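Local coordinates for uncharacterized protein (Helicobacter pylori, PDB 4O5J), which is the sialic acid-binding adhesin SabA, whose extracellular domain probably attaches the bacterium to sialylated host glycans, at residues Asn342-Gln345 and Glu346-Ile350; Gln302-Phe305 and Asn306-Ser310. One frame throughout, in Å; residues are numbered along the deposited sequence.

Interaction 1. Residues Asn342-Gln345 and Glu346-Ile350; sequences NLNQ and EVQTI
The first turns of the long helix 343-396 bring Gln345 and Thr349 together across one turn, where the threonine closes a side-chain bond onto the backbone. Thr349 OG1 donates to Gln345 O at 2.9 Å, and the amide Thr349 N reaches the same oxygen. The two donors arrive from opposite faces of the carbonyl plane, the hydroxyl 35° out of it. Thr349 can do this because its OG1 sits beside its own backbone N (chi1 -62°), facing back down the helix, while CG2 points the other way. Gln345 bends at its second torsion, which brings NE2 to 3.1 Å from Thr349 OG1. One residue earlier, Asn344 and Gln348 run past each other at a slant: Gln348 CG lies 3.2 Å from Asn344 O and 3.8 Å from Asn344 OD1, and the two amide planes are 27° apart. The amide of Asn344 has its stronger partner outside the segment, ND2 hydrogen-bonding to Tyr316 OH of helix 313-320. On the buried side Leu343 CD1 touches Val347 CG2 at 3.9 Å, and both residues pack on Tyr316. Glu346 stretches back along the helix, its OE2 3.8 Å from Asn342 CB, and its side chain touches Ala89 and Thr92 of helix 82-101. Leu343 and Val347 thus give the helix start an apolar side, while the one side-chain-to-backbone bond of the contact is that of Thr349 OG1 to Gln345 O. This second bond on Gln345 O ties down the threonine hydroxyl, and the carboxylate near the helix start would probably interact favourably with the helix dipole.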
ATOM      1  N   ASN A 342       3.241 -16.590  -3.719  1.00 53.43           N
ATOM      2  CA  ASN A 342       4.110 -15.449  -3.960  1.00 53.04           C
ATOM      3  C   ASN A 342       3.870 -14.306  -3.006  1.00 52.67           C
ATOM      4  O   ASN A 342       4.594 -13.321  -3.055  1.00 54.15           O
ATOM      5  CB  ASN A 342       3.919 -14.933  -5.383  1.00 55.64           C
ATOM      6  CG  ASN A 342       4.195 -16.023  -6.409  1.00 69.61           C
ATOM      7  OD1 ASN A 342       5.137 -16.788  -6.264  1.00 75.41           O
ATOM      8  ND2 ASN A 342       3.363 -16.121  -7.422  1.00 74.68           N
ATOM      9  N   LEU A 343       2.843 -14.424  -2.153  1.00 48.05           N
ATOM     10  CA  LEU A 343       2.383 -13.272  -1.353  1.00 45.03           C
ATOM     11  C   LEU A 343       3.480 -12.693  -0.462  1.00 45.41           C
ATOM     12  O   LEU A 343       3.779 -11.496  -0.508  1.00 52.33           O
ATOM     13  CB  LEU A 343       1.160 -13.630  -0.530  1.00 38.44           C
ATOM     14  CG  LEU A 343       0.678 -12.496   0.329  1.00 42.09           C
ATOM     15  CD1 LEU A 343       0.406 -11.229  -0.512  1.00 36.30           C
ATOM     16  CD2 LEU A 343      -0.546 -12.909   1.150  1.00 44.75           C
ATOM     17  N   ASN A 344       4.098 -13.543   0.328  1.00 39.54           N
ATOM     18  CA  ASN A 344       5.031 -13.066   1.274  1.00 50.19           C
ATOM     19  C   ASN A 344       6.259 -12.384   0.625  1.00 53.85           C
ATOM     20  O   ASN A 344       6.777 -11.386   1.137  1.00 56.68           O
ATOM     21  CB  ASN A 344       5.427 -14.150   2.254  1.00 57.16           C
ATOM     22  CG  ASN A 344       6.197 -13.550   3.415  1.00 70.15           C
ATOM     23  OD1 ASN A 344       7.419 -13.606   3.452  1.00 79.25           O
ATOM     24  ND2 ASN A 344       5.492 -12.835   4.290  1.00 71.95           N
ATOM     25  N   GLN A 345       6.721 -12.898  -0.499  1.00 51.30           N
ATOM     26  CA  GLN A 345       7.822 -12.293  -1.210  1.00 56.28           C
ATOM     27  C   GLN A 345       7.399 -10.881  -1.692  1.00 50.41           C
ATOM     28  O   GLN A 345       8.159  -9.908  -1.593  1.00 53.14           O
ATOM     29  CB  GLN A 345       8.227 -13.172  -2.397  1.00 52.70           C
ATOM     30  CG  GLN A 345       9.100 -12.458  -3.392  1.00 71.72           C
ATOM     31  CD  GLN A 345      10.495 -12.158  -2.798  1.00 97.47           C
ATOM     32  OE1 GLN A 345      11.303 -13.067  -2.631  1.00108.94           O
ATOM     33  NE2 GLN A 345      10.771 -10.887  -2.462  1.00 90.41           N
ATOM     34  N   GLU A 346       6.172 -10.759  -2.179  1.00 48.35           N
ATOM     35  CA  GLU A 346       5.694  -9.458  -2.664  1.00 45.69           C
ATOM     36  C   GLU A 346       5.586  -8.445  -1.520  1.00 45.14           C
ATOM     37  O   GLU A 346       5.927  -7.257  -1.679  1.00 54.31           O
ATOM     38  CB  GLU A 346       4.343  -9.636  -3.312  1.00 43.00           C
ATOM     39  CG  GLU A 346       4.443 -10.421  -4.589  1.00 47.01           C
ATOM     40  CD  GLU A 346       3.070 -10.853  -5.117  1.00 48.77           C
ATOM     41  OE1 GLU A 346       2.050 -10.687  -4.417  1.00 54.02           O
ATOM     42  OE2 GLU A 346       2.999 -11.388  -6.233  1.00 60.94           O
ATOM     43  N   VAL A 347       5.101  -8.898  -0.371  1.00 39.69           N
ATOM     44  CA  VAL A 347       4.992  -8.052   0.803  1.00 42.51           C
ATOM     45  C   VAL A 347       6.387  -7.587   1.255  1.00 47.19           C
ATOM     46  O   VAL A 347       6.601  -6.397   1.555  1.00 49.51           O
ATOM     47  CB  VAL A 347       4.268  -8.780   1.959  1.00 42.76           C
ATOM     48  CG1 VAL A 347       4.381  -7.976   3.267  1.00 40.99           C
ATOM     49  CG2 VAL A 347       2.821  -9.027   1.562  1.00 41.42           C
ATOM     50  N   GLN A 348       7.345  -8.511   1.271  1.00 49.53           N
ATOM     51  CA  GLN A 348       8.711  -8.151   1.690  1.00 53.88           C
ATOM     52  C   GLN A 348       9.296  -7.151   0.709  1.00 51.65           C
ATOM     53  O   GLN A 348      10.024  -6.244   1.079  1.00 54.01           O
ATOM     54  CB  GLN A 348       9.596  -9.370   1.761  1.00 59.85           C
ATOM     55  CG  GLN A 348       9.192 -10.325   2.901  1.00 77.87           C
ATOM     56  CD  GLN A 348       9.053  -9.632   4.271  1.00 91.08           C
ATOM     57  OE1 GLN A 348       9.994  -8.972   4.747  1.00 93.11           O
ATOM     58  NE2 GLN A 348       7.883  -9.796   4.912  1.00 80.04           N
ATOM     59  N   THR A 349       8.964  -7.313  -0.565  1.00 47.56           N
ATOM     60  CA  THR A 349       9.429  -6.341  -1.568  1.00 45.19           C
ATOM     61  C   THR A 349       8.916  -4.923  -1.275  1.00 51.56           C
ATOM     62  O   THR A 349       9.653  -3.944  -1.499  1.00 56.17           O
ATOM     63  CB  THR A 349       9.043  -6.786  -2.972  1.00 48.22           C
ATOM     64  OG1 THR A 349       9.697  -8.038  -3.249  1.00 55.45           O
ATOM     65  CG2 THR A 349       9.393  -5.760  -4.036  1.00 41.55           C
ATOM     66  N   ILE A 350       7.669  -4.789  -0.818  1.00 48.10           N
ATOM     67  CA  ILE A 350       7.160  -3.486  -0.419  1.00 41.37           C
ATOM     68  C   ILE A 350       8.050  -2.935   0.697  1.00 41.95           C
ATOM     69  O   ILE A 350       8.448  -1.782   0.665  1.00 49.25           O
ATOM     70  CB  ILE A 350       5.753  -3.557   0.149  1.00 39.69           C
ATOM     71  CG1 ILE A 350       4.813  -4.222  -0.836  1.00 39.22           C
ATOM     72  CG2 ILE A 350       5.275  -2.148   0.418  1.00 36.39           C
ATOM     73  CD1 ILE A 350       3.387  -4.287  -0.300  1.00 43.13           C
TER

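Interaction 2. Residues Gln302-Phe305 and Asn306-Ser310; sequences QDIF and NLFNS
Ile304 and Phe308 form the close-packed half of this last stretch of helix 281-309. They lie side by side and point the same way, with Ile304 CG2 3.8 Å from Phe308 CE2. The ring is brought back over the preceding turn by a first torsion of -88°, which also leaves its CD2 3.3 Å from Ile304 O. Both side chains are buried: helix 241-268 supplies Leu253 and Met249, and helix 82-101 supplies Val90, Ala89 and Ser93. Leu307 adds to this side through Ile252.

The other half is more polar and looser, although Phe305 touches Lys351 of helix 343-396. Asn309 passes obliquely over the Phe305 ring, its CB 4.1 Å above one face and offset toward the rim, while OD1 comes to 3.7 Å from Phe305 CZ; ring and amide planes are 39° apart. Gln302 and Asn306 run alongside each other with nearly parallel amides, yet Gln302 CG approaches Asn306 ND2 no closer than 3.9 Å. A water joins the preceding turn instead, donating to Asp303 OD1 at 2.8 Å and accepting from Asn306 ND2, so solvent bridges acid and amide that do not touch directly.

At the end of the helix Ser310 OG donates to Asn306 O, and Ser310 N makes only a weak bond to that same oxygen; the hydroxyl gives Asn306 O a second donor where the helical amide bonding weakens. Apolar residues on one side, with a water-bridged Asp303-Asn306 pair and exposed asparagines on the other, make this the end of an amphipathic helix, typical of packing within a helical bundle.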
ATOM      1  N   GLN A 302       4.255   2.343   2.354  1.00 45.03           N
ATOM      2  CA  GLN A 302       4.546   1.977   3.728  1.00 42.28           C
ATOM      3  C   GLN A 302       3.250   1.667   4.474  1.00 45.92           C
ATOM      4  O   GLN A 302       3.210   0.701   5.233  1.00 42.07           O
ATOM      5  CB  GLN A 302       5.344   3.065   4.391  1.00 45.20           C
ATOM      6  CG  GLN A 302       5.507   2.836   5.860  1.00 43.98           C
ATOM      7  CD  GLN A 302       6.542   3.731   6.360  1.00 53.77           C
ATOM      8  OE1 GLN A 302       7.698   3.356   6.433  1.00 68.45           O
ATOM      9  NE2 GLN A 302       6.155   4.927   6.694  1.00 63.57           N
ATOM     10  N   ASP A 303       2.184   2.461   4.256  1.00 43.56           N
ATOM     11  CA  ASP A 303       0.904   2.194   4.908  1.00 42.43           C
ATOM     12  C   ASP A 303       0.451   0.786   4.586  1.00 42.63           C
ATOM     13  O   ASP A 303      -0.026   0.047   5.460  1.00 42.01           O
ATOM     14  CB  ASP A 303      -0.162   3.181   4.446  1.00 42.97           C
ATOM     15  CG  ASP A 303       0.090   4.623   4.929  1.00 61.64           C
ATOM     16  OD1 ASP A 303       0.747   4.770   5.983  1.00 66.71           O
ATOM     17  OD2 ASP A 303      -0.396   5.624   4.282  1.00 64.18           O
ATOM     18  N   ILE A 304       0.603   0.380   3.323  1.00 39.25           N
ATOM     19  CA  ILE A 304       0.159  -0.977   2.945  1.00 41.50           C
ATOM     20  C   ILE A 304       1.005  -2.060   3.638  1.00 40.61           C
ATOM     21  O   ILE A 304       0.479  -3.047   4.102  1.00 40.56           O
ATOM     22  CB  ILE A 304       0.160  -1.144   1.405  1.00 38.98           C
ATOM     23  CG1 ILE A 304      -1.029  -0.367   0.815  1.00 37.59           C
ATOM     24  CG2 ILE A 304       0.086  -2.624   1.023  1.00 37.19           C
ATOM     25  CD1 ILE A 304      -0.610   0.279  -0.431  1.00 52.38           C
ATOM     26  N   PHE A 305       2.319  -1.869   3.680  1.00 38.80           N
ATOM     27  CA  PHE A 305       3.169  -2.804   4.382  1.00 39.09           C
ATOM     28  C   PHE A 305       2.713  -2.929   5.850  1.00 39.00           C
ATOM     29  O   PHE A 305       2.530  -4.051   6.368  1.00 43.29           O
ATOM     30  CB  PHE A 305       4.653  -2.458   4.288  1.00 39.57           C
ATOM     31  CG  PHE A 305       5.483  -3.350   5.200  1.00 47.44           C
ATOM     32  CD1 PHE A 305       5.693  -4.692   4.883  1.00 51.24           C
ATOM     33  CD2 PHE A 305       5.943  -2.894   6.409  1.00 51.52           C
ATOM     34  CE1 PHE A 305       6.410  -5.539   5.721  1.00 50.84           C
ATOM     35  CE2 PHE A 305       6.688  -3.740   7.263  1.00 51.46           C
ATOM     36  CZ  PHE A 305       6.914  -5.067   6.930  1.00 50.90           C
ATOM     37  N   ASN A 306       2.484  -1.796   6.504  1.00 35.87           N
ATOM     38  CA  ASN A 306       2.029  -1.789   7.899  1.00 34.48           C
ATOM     39  C   ASN A 306       0.730  -2.521   8.067  1.00 39.15           C
ATOM     40  O   ASN A 306       0.523  -3.204   9.094  1.00 43.92           O
ATOM     41  CB  ASN A 306       1.943  -0.350   8.444  1.00 39.43           C
ATOM     42  CG  ASN A 306       3.334   0.260   8.675  1.00 44.15           C
ATOM     43  OD1 ASN A 306       4.341  -0.464   8.677  1.00 44.86           O
ATOM     44  ND2 ASN A 306       3.400   1.601   8.899  1.00 39.36           N
ATOM     45  N   LEU A 307      -0.181  -2.404   7.079  1.00 37.74           N
ATOM     46  CA  LEU A 307      -1.464  -3.097   7.176  1.00 34.38           C
ATOM     47  C   LEU A 307      -1.255  -4.616   7.084  1.00 40.01           C
ATOM     48  O   LEU A 307      -1.965  -5.371   7.734  1.00 41.81           O
ATOM     49  CB  LEU A 307      -2.448  -2.622   6.074  1.00 35.50           C
ATOM     50  CG  LEU A 307      -3.085  -1.229   6.394  1.00 37.59           C
ATOM     51  CD1 LEU A 307      -3.699  -0.573   5.144  1.00 38.17           C
ATOM     52  CD2 LEU A 307      -4.087  -1.400   7.517  1.00 35.43           C
ATOM     53  N   PHE A 308      -0.290  -5.070   6.299  1.00 35.75           N
ATOM     54  CA  PHE A 308       0.005  -6.493   6.206  1.00 35.96           C
ATOM     55  C   PHE A 308       0.663  -6.943   7.531  1.00 40.37           C
ATOM     56  O   PHE A 308       0.375  -8.009   8.038  1.00 45.99           O
ATOM     57  CB  PHE A 308       1.001  -6.787   5.113  1.00 37.58           C
ATOM     58  CG  PHE A 308       0.368  -7.020   3.759  1.00 41.06           C
ATOM     59  CD1 PHE A 308      -0.369  -8.190   3.532  1.00 43.00           C
ATOM     60  CD2 PHE A 308       0.502  -6.096   2.739  1.00 41.62           C
ATOM     61  CE1 PHE A 308      -0.988  -8.431   2.324  1.00 47.15           C
ATOM     62  CE2 PHE A 308      -0.075  -6.357   1.501  1.00 41.78           C
ATOM     63  CZ  PHE A 308      -0.833  -7.521   1.290  1.00 40.60           C
ATOM     64  N   ASN A 309       1.516  -6.101   8.086  1.00 41.71           N
ATOM     65  CA  ASN A 309       2.332  -6.479   9.261  1.00 47.29           C
ATOM     66  C   ASN A 309       1.461  -6.446  10.533  1.00 43.86           C
ATOM     67  O   ASN A 309       1.788  -7.048  11.464  1.00 46.85           O
ATOM     68  CB  ASN A 309       3.490  -5.517   9.319  1.00 47.70           C
ATOM     69  CG  ASN A 309       4.542  -5.960  10.246  1.00 64.84           C
ATOM     70  OD1 ASN A 309       5.436  -6.696   9.854  1.00 55.49           O
ATOM     71  ND2 ASN A 309       4.423  -5.559  11.523  1.00 95.61           N
ATOM     72  N   SER A 310       0.284  -5.808  10.501  1.00 43.59           N
ATOM     73  CA  SER A 310      -0.629  -5.673  11.606  1.00 42.02           C
ATOM     74  C   SER A 310      -1.603  -6.850  11.604  1.00 42.51           C
ATOM     75  O   SER A 310      -2.484  -6.916  12.458  1.00 47.58           O
ATOM     76  CB  SER A 310      -1.510  -4.427  11.423  1.00 45.87           C
ATOM     77  OG  SER A 310      -0.815  -3.361  11.642  1.00 73.58           O
TER
HETATM   78  O   HOH W   1       1.122   3.285   8.328  1.00 47.66           O

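Interaction 2 comes first along the chain, closing helix 281-309; helix 313-320 and a loop follow before interaction 1 opens helix 343-396. Their centres lie about 11 Å apart, and the two helices meet directly: Val347 CG2 is 3.8 Å from Phe308 CD1, and Ile350 CD1 is 3.9 Å from Ile304 CG2. Val347, Ile350, Ile304 and Phe308 thus form one apolar seam, and helix 82-101 touches both contacts. The end of helix 281-309 packs beside the start of helix 343-396, although some thirty residues separate them along the chain, so the seam joins two long helices of the bundle that forms much of this adhesion domain.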